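Side-chain contacts in TarM (Staphylococcus aureus subsp. aureus 21178, PDB 4X7R), which is a glycosyltransferase of the GT-B fold, with two Rossmann-like domains and a large antiparallel sheet inserted in the first, modelled here with UDP bound: residues K86-H91 / E142-I147; E94-T99 / A121-S126; Y245-V250 / E485-L490; D289-N292 / N298-T301. The protein carries 1 engineered substitution. All blocks are in the same frame, centred on the assembly; numbering follows the deposited sequence.

Contacts 1 and 2 belong to the antiparallel sheet domain and share helix 86-95: contact 1 uses its body, contact 2 its C-terminal end and the turn beyond. Both are partly buried and adjoin each other, their centres about 11 Å apart; contact 1 is largely aromatic, contact 2 wholly aliphatic. Contacts 3 and 4, both buried, lie on the opposite side of the chain's centre at the N-terminal parallel sheet, each setting a helix against a strand, their centres about 12 Å apart. Contact 4 is purely aliphatic, local packing within a beta-alpha-beta unit. Contact 3 instead brings the C-terminal helix to a central strand, and its segments also line a ligand pocket, so polar chemistry joins its apolar core.

Contact 1 (K86-H91 / E142-I147); sequences KLLYKH and ERFSFI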
loop_
_atom_site.group_PDB
_atom_site.type_symbol
_atom_site.label_atom_id
_atom_site.label_comp_id
_atom_site.label_asym_id
_atom_site.label_seq_id
_atom_site.Cartn_x
_atom_site.Cartn_y
_atom_site.Cartn_z
ATOM N N LYS A 86 -31.243 18.980 3.598
ATOM C CA LYS A 86 -31.277 20.292 4.257
ATOM C C LYS A 86 -31.510 20.226 5.757
ATOM O O LYS A 86 -30.936 21.033 6.483
ATOM C CB LYS A 86 -32.320 21.223 3.596
ATOM C CG LYS A 86 -32.147 21.406 2.079
ATOM C CD LYS A 86 -31.068 22.418 1.741
ATOM C CE LYS A 86 -30.395 22.116 0.436
ATOM N NZ LYS A 86 -29.158 22.913 0.306
ATOM N N LEU A 87 -32.334 19.269 6.220
ATOM C CA LEU A 87 -32.679 19.099 7.630
ATOM C C LEU A 87 -31.527 18.727 8.554
ATOM O O LEU A 87 -31.540 19.127 9.720
ATOM C CB LEU A 87 -33.880 18.162 7.825
ATOM C CG LEU A 87 -35.208 18.628 7.210
ATOM C CD1 LEU A 87 -36.300 17.602 7.463
ATOM C CD2 LEU A 87 -35.629 20.005 7.746
ATOM N N LEU A 88 -30.543 17.959 8.055
ATOM C CA LEU A 88 -29.393 17.598 8.862
ATOM C C LEU A 88 -28.581 18.870 9.097
ATOM O O LEU A 88 -28.181 19.123 10.226
ATOM C CB LEU A 88 -28.557 16.498 8.168
ATOM C CG LEU A 88 -27.209 16.112 8.783
ATOM C CD1 LEU A 88 -27.360 15.650 10.214
ATOM C CD2 LEU A 88 -26.569 15.015 7.994
ATOM N N TYR A 89 -28.391 19.692 8.047
ATOM C CA TYR A 89 -27.635 20.944 8.142
ATOM C C TYR A 89 -28.330 21.971 9.009
ATOM O O TYR A 89 -27.655 22.675 9.764
ATOM C CB TYR A 89 -27.312 21.507 6.756
ATOM C CG TYR A 89 -26.350 20.629 5.992
ATOM C CD1 TYR A 89 -24.979 20.692 6.230
ATOM C CD2 TYR A 89 -26.810 19.721 5.034
ATOM C CE1 TYR A 89 -24.089 19.882 5.533
ATOM C CE2 TYR A 89 -25.928 18.893 4.340
ATOM C CZ TYR A 89 -24.567 18.990 4.585
ATOM O OH TYR A 89 -23.680 18.205 3.900
ATOM N N LYS A 90 -29.683 22.020 8.934
ATOM C CA LYS A 90 -30.519 22.915 9.732
ATOM C C LYS A 90 -30.420 22.518 11.204
ATOM O O LYS A 90 -30.234 23.396 12.040
ATOM C CB LYS A 90 -31.978 22.887 9.244
ATOM C CG LYS A 90 -32.892 23.891 9.972
ATOM C CD LYS A 90 -34.302 23.947 9.375
ATOM C CE LYS A 90 -35.039 25.232 9.708
ATOM N NZ LYS A 90 -35.471 25.293 11.135
ATOM N N HIS A 91 -30.498 21.197 11.507
ATOM C CA HIS A 91 -30.374 20.602 12.844
ATOM C C HIS A 91 -29.042 21.038 13.499
ATOM O O HIS A 91 -29.049 21.529 14.628
ATOM C CB HIS A 91 -30.470 19.057 12.746
ATOM C CG HIS A 91 -30.100 18.295 13.990
ATOM N ND1 HIS A 91 -28.851 17.653 14.125
ATOM C CD2 HIS A 91 -30.829 18.065 15.110
ATOM C CE1 HIS A 91 -28.871 17.087 15.323
ATOM N NE2 HIS A 91 -30.042 17.308 15.953
ATOM N N GLU A 142 -20.646 13.393 20.209
ATOM C CA GLU A 142 -20.512 13.127 18.784
ATOM C C GLU A 142 -19.574 14.023 18.004
ATOM O O GLU A 142 -19.244 15.125 18.434
ATOM C CB GLU A 142 -21.889 13.079 18.111
ATOM C CG GLU A 142 -22.733 14.293 18.383
ATOM C CD GLU A 142 -24.216 14.053 18.233
ATOM O OE1 GLU A 142 -24.664 12.889 18.347
ATOM O OE2 GLU A 142 -24.937 15.047 18.012
ATOM N N ARG A 143 -19.177 13.540 16.820
ATOM C CA ARG A 143 -18.354 14.265 15.873
ATOM C C ARG A 143 -18.927 14.136 14.467
ATOM O O ARG A 143 -19.048 13.015 13.962
ATOM C CB ARG A 143 -16.889 13.778 15.899
ATOM C CG ARG A 143 -16.064 14.240 14.687
ATOM C CD ARG A 143 -14.602 13.867 14.769
ATOM N NE ARG A 143 -13.917 14.791 15.674
ATOM C CZ ARG A 143 -12.603 14.970 15.727
ATOM N NH1 ARG A 143 -11.804 14.294 14.915
ATOM N NH2 ARG A 143 -12.083 15.851 16.571
ATOM N N PHE A 144 -19.200 15.278 13.823
ATOM C CA PHE A 144 -19.574 15.348 12.416
ATOM C C PHE A 144 -18.308 15.779 11.633
ATOM O O PHE A 144 -17.688 16.808 11.956
ATOM C CB PHE A 144 -20.712 16.362 12.183
ATOM C CG PHE A 144 -22.048 15.932 12.730
ATOM C CD1 PHE A 144 -22.413 16.235 14.039
ATOM C CD2 PHE A 144 -22.940 15.211 11.940
ATOM C CE1 PHE A 144 -23.641 15.817 14.552
ATOM C CE2 PHE A 144 -24.186 14.819 12.448
ATOM C CZ PHE A 144 -24.530 15.123 13.751
ATOM N N SER A 145 -17.944 14.983 10.616
ATOM C CA SER A 145 -16.803 15.214 9.731
ATOM C C SER A 145 -17.295 15.669 8.364
ATOM O O SER A 145 -18.207 15.058 7.789
ATOM C CB SER A 145 -15.945 13.958 9.614
ATOM O OG SER A 145 -15.523 13.577 10.913
ATOM N N PHE A 146 -16.705 16.769 7.874
ATOM C CA PHE A 146 -17.035 17.428 6.608
ATOM C C PHE A 146 -15.827 17.558 5.689
ATOM O O PHE A 146 -14.706 17.734 6.160
ATOM C CB PHE A 146 -17.574 18.851 6.873
ATOM C CG PHE A 146 -18.756 18.993 7.805
ATOM C CD1 PHE A 146 -18.586 18.936 9.186
ATOM C CD2 PHE A 146 -20.021 19.283 7.309
ATOM C CE1 PHE A 146 -19.674 19.075 10.047
ATOM C CE2 PHE A 146 -21.111 19.430 8.170
ATOM C CZ PHE A 146 -20.931 19.331 9.536
ATOM N N ILE A 147 -16.080 17.500 4.369
ATOM C CA ILE A 147 -15.141 17.753 3.265
ATOM C C ILE A 147 -15.892 18.717 2.334
ATOM O O ILE A 147 -17.015 18.404 1.911
ATOM C CB ILE A 147 -14.649 16.492 2.534
ATOM C CG1 ILE A 147 -13.801 15.600 3.471
ATOM C CG2 ILE A 147 -13.848 16.887 1.265
ATOM C CD1 ILE A 147 -13.610 14.210 3.008
#
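Leu88 and Tyr89, on helix 86-95, pack against Phe144 and Phe146 of strand 139-147, so that the helix lies on one face of part of the long antiparallel sheet inserted in the N-terminal Rossmann-like domain. Phe144 and Phe146 are two residues apart, and the alternation of a strand sends both rings to the helix side, while Ser145 between them faces the other way.

The contact across the segments is apolar. Leu88, with CG turned anti to its own backbone N (chi1 172°), brings CD1 to within 4.0 Å of Phe144 CE2, meeting the ring obliquely with one methyl; a branched leucine suits a place where a single methyl can reach the ring. Tyr89 slides past Phe146 in the opposite direction, and it is the rim of the Phe146 ring that receives it. Ile92, one turn further on, touches both phenylalanines, and Val151 of the next strand touches Leu88, adding to the apolar layer.

Polar and charged groups work at the margins. A tyrosine suits the border because its ring can pack while its hydroxyl accepts a hydrogen bond from Val151 N. Glu142, toward the other end, uses OE2 in a salt bridge with Arg95 NH1, and Lys130 makes a cation-pi interaction with Phe146. The aromatic pair itself meets where Tyr89 CE1 lies 4.0 Å from Phe146 CE2.

Contact 2 (E94-T99 / A121-S126); sequences ERLKNT and AYIRKS
Where helix 86-95 gives way to the edge strand 99-103 of the antiparallel sheet, Leu96 drops its side chain onto strand 119-126, where Ala121 and Ile123 face it. Its two methyls divide the work. Leu96 CD2 rests 3.6 Å from Ala121 CB, and the alanine's short side chain suits this place, where the two backbones come nearest, 7.5 Å between the CA atoms of Leu96 and Ala121. Leu96 CD1 meets Ile123 CD1 at 3.9 Å, tip to tip, helped by the extended chi2 of Ile123 (-180°), which stretches the side chain out toward the turn. Tyr111 of the intervening strand 108-113 touches both Leu96 and Ile123, and Phe134 flanks Ala121 from strand 129-136, which makes a small apolar patch under the turn. The turn is also tied to itself: Thr99 OG1 donates to Leu96 O over 2.7 Å, coming in tilted 32° from the carbonyl plane at a C=O to donor angle of 137°.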
loop_
_atom_site.group_PDB
_atom_site.type_symbol
_atom_site.label_atom_id
_atom_site.label_comp_id
_atom_site.label_asym_id
_atom_site.label_seq_id
_atom_site.Cartn_x
_atom_site.Cartn_y
_atom_site.Cartn_z
ATOM N N GLU A 94 -29.015 24.772 14.261
ATOM C CA GLU A 94 -29.905 25.071 15.393
ATOM C C GLU A 94 -29.253 24.813 16.737
ATOM O O GLU A 94 -29.504 25.556 17.678
ATOM C CB GLU A 94 -31.244 24.314 15.302
ATOM C CG GLU A 94 -32.236 24.840 14.266
ATOM C CD GLU A 94 -32.568 26.324 14.262
ATOM O OE1 GLU A 94 -32.707 26.918 15.357
ATOM O OE2 GLU A 94 -32.717 26.887 13.153
ATOM N N ARG A 95 -28.403 23.775 16.825
ATOM C CA ARG A 95 -27.680 23.402 18.044
ATOM C C ARG A 95 -26.606 24.427 18.402
ATOM O O ARG A 95 -26.182 24.485 19.557
ATOM C CB ARG A 95 -27.065 22.001 17.909
ATOM C CG ARG A 95 -28.108 20.904 17.766
ATOM C CD ARG A 95 -27.479 19.591 17.373
ATOM N NE ARG A 95 -26.744 18.985 18.482
ATOM C CZ ARG A 95 -26.222 17.766 18.451
ATOM N NH1 ARG A 95 -26.344 17.013 17.367
ATOM N NH2 ARG A 95 -25.572 17.291 19.501
ATOM N N LEU A 96 -26.160 25.219 17.411
ATOM C CA LEU A 96 -25.160 26.270 17.591
ATOM C C LEU A 96 -25.822 27.651 17.722
ATOM O O LEU A 96 -25.133 28.639 17.974
ATOM C CB LEU A 96 -24.136 26.250 16.445
ATOM C CG LEU A 96 -23.226 25.018 16.368
ATOM C CD1 LEU A 96 -22.596 24.895 14.998
ATOM C CD2 LEU A 96 -22.164 25.046 17.446
ATOM N N LYS A 97 -27.159 27.712 17.553
ATOM C CA LYS A 97 -27.927 28.948 17.687
ATOM C C LYS A 97 -28.025 29.280 19.176
ATOM O O LYS A 97 -28.192 28.379 20.009
ATOM C CB LYS A 97 -29.324 28.806 17.055
ATOM C CG LYS A 97 -29.950 30.136 16.653
ATOM C CD LYS A 97 -31.416 29.980 16.256
ATOM C CE LYS A 97 -32.135 31.306 16.227
ATOM N NZ LYS A 97 -33.547 31.157 15.789
ATOM N N ASN A 98 -27.891 30.570 19.503
ATOM C CA ASN A 98 -27.921 31.084 20.872
ATOM C C ASN A 98 -26.758 30.547 21.739
ATOM O O ASN A 98 -26.962 30.059 22.856
ATOM C CB ASN A 98 -29.318 30.949 21.525
ATOM C CG ASN A 98 -30.394 31.804 20.877
ATOM O OD1 ASN A 98 -30.167 32.955 20.473
ATOM N ND2 ASN A 98 -31.610 31.271 20.800
ATOM N N THR A 99 -25.535 30.642 21.188
ATOM C CA THR A 99 -24.281 30.265 21.836
ATOM C C THR A 99 -23.315 31.460 21.844
ATOM O O THR A 99 -23.557 32.466 21.169
ATOM C CB THR A 99 -23.605 29.046 21.148
ATOM O OG1 THR A 99 -23.323 29.345 19.780
ATOM C CG2 THR A 99 -24.398 27.750 21.292
ATOM N N ALA A 121 -20.210 22.978 21.658
ATOM C CA ALA A 121 -19.409 22.456 20.561
ATOM C C ALA A 121 -17.992 22.965 20.449
ATOM O O ALA A 121 -17.647 24.028 20.952
ATOM C CB ALA A 121 -20.139 22.650 19.235
ATOM N N TYR A 122 -17.192 22.184 19.744
ATOM C CA TYR A 122 -15.826 22.451 19.348
ATOM C C TYR A 122 -15.803 22.280 17.821
ATOM O O TYR A 122 -16.202 21.225 17.311
ATOM C CB TYR A 122 -14.874 21.449 20.018
ATOM C CG TYR A 122 -13.458 21.503 19.500
ATOM C CD1 TYR A 122 -12.517 22.357 20.069
ATOM C CD2 TYR A 122 -13.035 20.652 18.480
ATOM C CE1 TYR A 122 -11.200 22.390 19.610
ATOM C CE2 TYR A 122 -11.725 20.682 18.010
ATOM C CZ TYR A 122 -10.811 21.553 18.578
ATOM O OH TYR A 122 -9.518 21.576 18.121
ATOM N N ILE A 123 -15.353 23.319 17.099
ATOM C CA ILE A 123 -15.220 23.281 15.636
ATOM C C ILE A 123 -13.761 23.540 15.253
ATOM O O ILE A 123 -13.181 24.525 15.713
ATOM C CB ILE A 123 -16.206 24.234 14.890
ATOM C CG1 ILE A 123 -17.677 23.994 15.335
ATOM C CG2 ILE A 123 -16.030 24.095 13.355
ATOM C CD1 ILE A 123 -18.728 24.839 14.688
ATOM N N ARG A 124 -13.185 22.664 14.416
ATOM C CA ARG A 124 -11.823 22.790 13.904
ATOM C C ARG A 124 -11.864 22.742 12.365
ATOM O O ARG A 124 -12.167 21.698 11.779
ATOM C CB ARG A 124 -10.909 21.693 14.494
ATOM C CG ARG A 124 -9.427 21.797 14.119
ATOM C CD ARG A 124 -8.757 20.425 14.006
ATOM N NE ARG A 124 -8.882 19.635 15.239
ATOM C CZ ARG A 124 -9.014 18.312 15.284
ATOM N NH1 ARG A 124 -9.029 17.600 14.164
ATOM N NH2 ARG A 124 -9.136 17.691 16.451
ATOM N N LYS A 125 -11.540 23.888 11.731
ATOM C CA LYS A 125 -11.480 24.078 10.274
ATOM C C LYS A 125 -10.007 24.137 9.806
ATOM O O LYS A 125 -9.258 25.019 10.233
ATOM C CB LYS A 125 -12.198 25.385 9.863
ATOM C CG LYS A 125 -13.716 25.370 9.954
ATOM C CD LYS A 125 -14.274 26.761 9.654
ATOM C CE LYS A 125 -15.781 26.815 9.649
ATOM N NZ LYS A 125 -16.289 28.133 9.180
ATOM N N SER A 126 -9.600 23.198 8.937
ATOM C CA SER A 126 -8.256 23.144 8.362
ATOM C C SER A 126 -8.370 22.750 6.888
ATOM O O SER A 126 -8.840 21.647 6.587
ATOM C CB SER A 126 -7.349 22.184 9.138
ATOM O OG SER A 126 -7.497 20.819 8.774
#

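Contact 3 (Y245-V250 / E485-L490); sequences YGVIHV and EKWLNL. With 3YW ((2S)-2,3-dihydroxypropyl 2-acetamido-2-deoxy-alpha-D-glucopyranoside), chain F.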
loop_
_atom_site.group_PDB
_atom_site.type_symbol
_atom_site.label_atom_id
_atom_site.label_comp_id
_atom_site.label_asym_id
_atom_site.label_seq_id
_atom_site.Cartn_x
_atom_site.Cartn_y
_atom_site.Cartn_z
ATOM N N TYR A 245 -7.676 -16.814 -6.316
ATOM C CA TYR A 245 -6.212 -16.878 -6.216
ATOM C C TYR A 245 -5.755 -15.962 -5.137
ATOM O O TYR A 245 -6.339 -14.899 -4.942
ATOM C CB TYR A 245 -5.504 -16.453 -7.536
ATOM C CG TYR A 245 -5.834 -17.347 -8.707
ATOM C CD1 TYR A 245 -5.142 -18.536 -8.917
ATOM C CD2 TYR A 245 -6.896 -17.052 -9.554
ATOM C CE1 TYR A 245 -5.488 -19.400 -9.955
ATOM C CE2 TYR A 245 -7.233 -17.896 -10.614
ATOM C CZ TYR A 245 -6.535 -19.075 -10.799
ATOM O OH TYR A 245 -6.895 -19.938 -11.797
ATOM N N GLY A 246 -4.694 -16.364 -4.461
ATOM C CA GLY A 246 -4.060 -15.550 -3.429
ATOM C C GLY A 246 -2.654 -15.280 -3.913
ATOM O O GLY A 246 -1.998 -16.213 -4.384
ATOM N N VAL A 247 -2.199 -14.000 -3.885
ATOM C CA VAL A 247 -0.811 -13.683 -4.243
ATOM C C VAL A 247 -0.086 -13.317 -2.944
ATOM O O VAL A 247 -0.497 -12.373 -2.269
ATOM C CB VAL A 247 -0.628 -12.571 -5.330
ATOM C CG1 VAL A 247 0.855 -12.207 -5.504
ATOM C CG2 VAL A 247 -1.240 -12.971 -6.677
ATOM N N ILE A 248 0.970 -14.067 -2.596
ATOM C CA ILE A 248 1.811 -13.785 -1.426
ATOM C C ILE A 248 2.960 -12.866 -1.906
ATOM O O ILE A 248 3.696 -13.197 -2.833
ATOM C CB ILE A 248 2.218 -15.074 -0.685
ATOM C CG1 ILE A 248 0.952 -15.590 0.097
ATOM C CG2 ILE A 248 3.395 -14.805 0.273
ATOM C CD1 ILE A 248 1.001 -16.874 0.701
ATOM N N HIS A 249 3.005 -11.656 -1.372
ATOM C CA HIS A 249 3.962 -10.644 -1.823
ATOM C C HIS A 249 5.233 -10.591 -0.964
ATOM O O HIS A 249 6.194 -9.910 -1.328
ATOM C CB HIS A 249 3.287 -9.259 -1.838
ATOM C CG HIS A 249 2.295 -9.095 -2.935
ATOM N ND1 HIS A 249 2.672 -8.611 -4.172
ATOM C CD2 HIS A 249 0.972 -9.368 -2.953
ATOM C CE1 HIS A 249 1.568 -8.588 -4.901
ATOM N NE2 HIS A 249 0.522 -9.041 -4.208
ATOM N N VAL A 250 5.250 -11.303 0.139
ATOM C CA VAL A 250 6.345 -11.196 1.122
ATOM C C VAL A 250 6.961 -12.551 1.485
ATOM O O VAL A 250 6.381 -13.601 1.223
ATOM C CB VAL A 250 5.821 -10.485 2.421
ATOM C CG1 VAL A 250 5.246 -9.087 2.132
ATOM C CG2 VAL A 250 4.751 -11.334 3.118
ATOM N N GLU A 485 1.502 -15.839 -19.868
ATOM C CA GLU A 485 1.184 -17.245 -20.164
ATOM C C GLU A 485 1.069 -18.093 -18.894
ATOM O O GLU A 485 0.248 -18.995 -18.866
ATOM C CB GLU A 485 2.206 -17.847 -21.116
ATOM C CG GLU A 485 2.051 -17.345 -22.544
ATOM C CD GLU A 485 3.342 -17.471 -23.343
ATOM O OE1 GLU A 485 4.192 -18.319 -22.984
ATOM O OE2 GLU A 485 3.521 -16.695 -24.310
ATOM N N LYS A 486 1.867 -17.785 -17.839
ATOM C CA LYS A 486 1.782 -18.461 -16.549
ATOM C C LYS A 486 0.433 -18.245 -15.888
ATOM O O LYS A 486 -0.131 -19.204 -15.361
ATOM C CB LYS A 486 2.926 -18.056 -15.603
ATOM C CG LYS A 486 4.205 -18.832 -15.946
ATOM C CD LYS A 486 5.416 -18.186 -15.288
ATOM C CE LYS A 486 6.681 -18.908 -15.729
ATOM N NZ LYS A 486 7.762 -18.692 -14.746
ATOM N N TRP A 487 -0.083 -17.004 -15.924
ATOM C CA TRP A 487 -1.395 -16.657 -15.385
ATOM C C TRP A 487 -2.494 -17.328 -16.197
ATOM O O TRP A 487 -3.419 -17.879 -15.602
ATOM C CB TRP A 487 -1.619 -15.123 -15.405
ATOM C CG TRP A 487 -0.989 -14.393 -14.245
ATOM C CD1 TRP A 487 0.053 -13.511 -14.297
ATOM C CD2 TRP A 487 -1.408 -14.447 -12.865
ATOM N NE1 TRP A 487 0.321 -13.023 -13.035
ATOM C CE2 TRP A 487 -0.567 -13.578 -12.139
ATOM C CE3 TRP A 487 -2.397 -15.165 -12.176
ATOM C CZ2 TRP A 487 -0.733 -13.357 -10.760
ATOM C CZ3 TRP A 487 -2.550 -14.964 -10.811
ATOM C CH2 TRP A 487 -1.727 -14.069 -10.117
ATOM N N LEU A 488 -2.416 -17.246 -17.543
ATOM C CA LEU A 488 -3.391 -17.842 -18.486
ATOM C C LEU A 488 -3.483 -19.373 -18.345
ATOM O O LEU A 488 -4.576 -19.925 -18.414
ATOM C CB LEU A 488 -3.112 -17.413 -19.953
ATOM C CG LEU A 488 -3.440 -15.945 -20.280
ATOM C CD1 LEU A 488 -3.216 -15.641 -21.761
ATOM C CD2 LEU A 488 -4.907 -15.614 -19.980
ATOM N N ASN A 489 -2.353 -20.029 -18.079
ATOM C CA ASN A 489 -2.267 -21.467 -17.817
ATOM C C ASN A 489 -3.195 -21.867 -16.629
ATOM O O ASN A 489 -3.905 -22.865 -16.727
ATOM C CB ASN A 489 -0.814 -21.845 -17.516
ATOM C CG ASN A 489 -0.605 -23.317 -17.269
ATOM O OD1 ASN A 489 -1.013 -24.168 -18.060
ATOM N ND2 ASN A 489 -0.010 -23.639 -16.137
ATOM N N LEU A 490 -3.216 -21.059 -15.552
ATOM C CA LEU A 490 -4.084 -21.252 -14.373
ATOM C C LEU A 490 -5.543 -20.933 -14.676
ATOM O O LEU A 490 -6.421 -21.729 -14.335
ATOM C CB LEU A 490 -3.615 -20.397 -13.175
ATOM C CG LEU A 490 -2.247 -20.713 -12.614
ATOM C CD1 LEU A 490 -1.894 -19.762 -11.470
ATOM C CD2 LEU A 490 -2.143 -22.196 -12.161
HETATM O O3A 3YW F . 2.903 -6.295 3.163
HETATM C C4A 3YW F . 4.128 -5.471 -0.281
HETATM C C5A 3YW F . 4.126 -5.579 1.224
HETATM O O5 3YW F . 5.339 -6.856 -2.747
HETATM C C6A 3YW F . 2.902 -6.293 1.743
HETATM C C5 3YW F . 6.234 -6.469 -3.798
HETATM C C6 3YW F . 5.471 -6.632 -5.092
HETATM C C4 3YW F . 7.501 -7.315 -3.694
HETATM O O6 3YW F . 5.024 -7.966 -5.282
HETATM C C3 3YW F . 8.216 -6.946 -2.398
HETATM O O4 3YW F . 8.365 -7.043 -4.792
HETATM O O3 3YW F . 9.403 -7.718 -2.214
HETATM O O7 3YW F . 8.321 -8.205 1.141
HETATM C C7 3YW F . 8.381 -6.987 1.006
HETATM C C8 3YW F . 9.058 -6.109 2.015
HETATM N N2 3YW F . 7.856 -6.365 -0.050
HETATM C C2 3YW F . 7.289 -7.070 -1.189
HETATM C C1 3YW F . 5.827 -6.649 -1.425
HETATM O O1 3YW F . 5.436 -5.433 -0.855
HETATM O O2 3YW F . 4.192 -4.266 1.780
#
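His249 ND1 shares a hydrogen bond of 2.7 Å with O6 of the bound 3YW, nearly straight at 167° and lying in the plane of the imidazole; either atom could be the donor. The ring's other nitrogen, NE2, bonds to Asp226 OD1, so imidazole suits this place by offering two nitrogens to two partners, and Val247 CG1 sits 3.4 Å above one face of the ring, offset toward its rim. Nearby, Val250 CG1 approaches 3YW O7 to 3.3 Å.

Behind this pocket, strand 243-247 packs on helix 480-492, the C-terminal helix that in GT-B folds returns to the N-terminal domain. Val247 places CG2 3.6 Å from Trp487 CH2, in the plane of the indole at its edge, while Phe29 meets that indole edge-to-face. Tyr245 CE1 lies obliquely 3.9 Å from Leu490 CB, its hydroxyl bonded to Gln243 OE1.

Val247 therefore serves two sides, one methyl at the tryptophan's edge and one over the histidine's rim, as valine's fork allows, and links ligand-binding His249 to the apolar packing of the C-terminal helix.

Contact 4 (D289-N292 / N298-T301); sequences DILN and NIFT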
loop_
_atom_site.group_PDB
_atom_site.type_symbol
_atom_site.label_atom_id
_atom_site.label_comp_id
_atom_site.label_asym_id
_atom_site.label_seq_id
_atom_site.Cartn_x
_atom_site.Cartn_y
_atom_site.Cartn_z
ATOM N N ASP A 289 10.287 -23.782 -0.504
ATOM C CA ASP A 289 10.287 -23.655 0.964
ATOM C C ASP A 289 8.896 -23.915 1.513
ATOM O O ASP A 289 8.746 -24.661 2.464
ATOM C CB ASP A 289 10.779 -22.261 1.412
ATOM C CG ASP A 289 12.259 -22.049 1.199
ATOM O OD1 ASP A 289 12.977 -23.048 1.004
ATOM O OD2 ASP A 289 12.707 -20.897 1.290
ATOM N N ILE A 290 7.876 -23.380 0.849
ATOM C CA ILE A 290 6.488 -23.572 1.286
ATOM C C ILE A 290 6.073 -25.044 1.187
ATOM O O ILE A 290 5.477 -25.578 2.118
ATOM C CB ILE A 290 5.534 -22.610 0.520
ATOM C CG1 ILE A 290 5.708 -21.157 1.034
ATOM C CG2 ILE A 290 4.063 -23.081 0.619
ATOM C CD1 ILE A 290 4.973 -20.092 0.236
ATOM N N LEU A 291 6.370 -25.673 0.051
ATOM C CA LEU A 291 6.035 -27.072 -0.217
ATOM C C LEU A 291 6.711 -28.020 0.779
ATOM O O LEU A 291 6.099 -29.006 1.173
ATOM C CB LEU A 291 6.371 -27.462 -1.680
ATOM C CG LEU A 291 5.514 -26.821 -2.785
ATOM C CD1 LEU A 291 6.044 -27.222 -4.156
ATOM C CD2 LEU A 291 4.052 -27.190 -2.655
ATOM N N ASN A 292 7.945 -27.703 1.199
ATOM C CA ASN A 292 8.686 -28.513 2.165
ATOM C C ASN A 292 8.134 -28.407 3.560
ATOM O O ASN A 292 8.048 -29.434 4.230
ATOM C CB ASN A 292 10.188 -28.226 2.124
ATOM C CG ASN A 292 10.831 -28.563 0.806
ATOM O OD1 ASN A 292 10.389 -29.463 0.091
ATOM N ND2 ASN A 292 11.883 -27.825 0.425
ATOM N N ASN A 298 -1.114 -26.658 -4.282
ATOM C CA ASN A 298 -1.524 -25.499 -5.091
ATOM C C ASN A 298 -0.693 -24.218 -4.932
ATOM O O ASN A 298 -1.275 -23.137 -4.815
ATOM C CB ASN A 298 -3.004 -25.177 -4.812
ATOM C CG ASN A 298 -3.999 -25.807 -5.740
ATOM O OD1 ASN A 298 -3.683 -26.670 -6.553
ATOM N ND2 ASN A 298 -5.246 -25.392 -5.614
ATOM N N ILE A 299 0.634 -24.324 -4.975
ATOM C CA ILE A 299 1.575 -23.214 -4.875
ATOM C C ILE A 299 2.224 -23.043 -6.242
ATOM O O ILE A 299 2.787 -23.992 -6.783
ATOM C CB ILE A 299 2.637 -23.456 -3.747
ATOM C CG1 ILE A 299 1.998 -23.970 -2.424
ATOM C CG2 ILE A 299 3.527 -22.224 -3.541
ATOM C CD1 ILE A 299 0.920 -22.999 -1.668
ATOM N N PHE A 300 2.136 -21.853 -6.798
ATOM C CA PHE A 300 2.663 -21.591 -8.125
ATOM C C PHE A 300 3.580 -20.396 -8.096
ATOM O O PHE A 300 3.322 -19.454 -7.357
ATOM C CB PHE A 300 1.489 -21.357 -9.120
ATOM C CG PHE A 300 0.491 -22.495 -9.157
ATOM C CD1 PHE A 300 0.787 -23.682 -9.827
ATOM C CD2 PHE A 300 -0.734 -22.394 -8.498
ATOM C CE1 PHE A 300 -0.140 -24.730 -9.866
ATOM C CE2 PHE A 300 -1.662 -23.439 -8.539
ATOM C CZ PHE A 300 -1.356 -24.603 -9.210
ATOM N N THR A 301 4.689 -20.461 -8.839
ATOM C CA THR A 301 5.607 -19.342 -8.917
ATOM C C THR A 301 5.236 -18.509 -10.120
ATOM O O THR A 301 5.168 -19.030 -11.236
ATOM C CB THR A 301 7.066 -19.803 -9.022
ATOM O OG1 THR A 301 7.447 -20.441 -7.804
ATOM C CG2 THR A 301 8.022 -18.638 -9.326
#
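Two successive turns near -60° fold the side chain of Ile299 (chi1 -46°, chi2 -62°) so that CG1 faces helix 284-293 and CD1 bends round beside it. On the helix, Ile290 has its CG2 branch anti to the backbone N, which points this methyl at the strand. Ile290 CG2 lies 3.8 Å from Ile299 CG1 and 3.9 Å from Ile299 CD1, the two isoleucines crossing at about a right angle. Leu291 comes alongside, sliding past Ile299 in the opposite direction until its CD2 is 3.8 Å from Ile299 CG1 and 4.1 Å from Ile299 CB. One methylene of the strand residue is thus shared by two adjacent helix residues. Beta-branched isoleucine suits the strand by its backbone preference, and the leucine's fork at CG brings a methyl to it although CB does not head straight there.

These groups close the second half of a beta-alpha-beta crossover, strand 278-281, helix 284-293 and edge strand 299-301 of the parallel sheet. Val281 backs Ile290, Val279 touches Ile299, and Arg287 NE bonds to Ile299 O. Phe300, turned to the other face of the sheet, packs its CE2 3.9 Å from Leu490 CD2 on helix 480-492, so helices flank the strand on both faces.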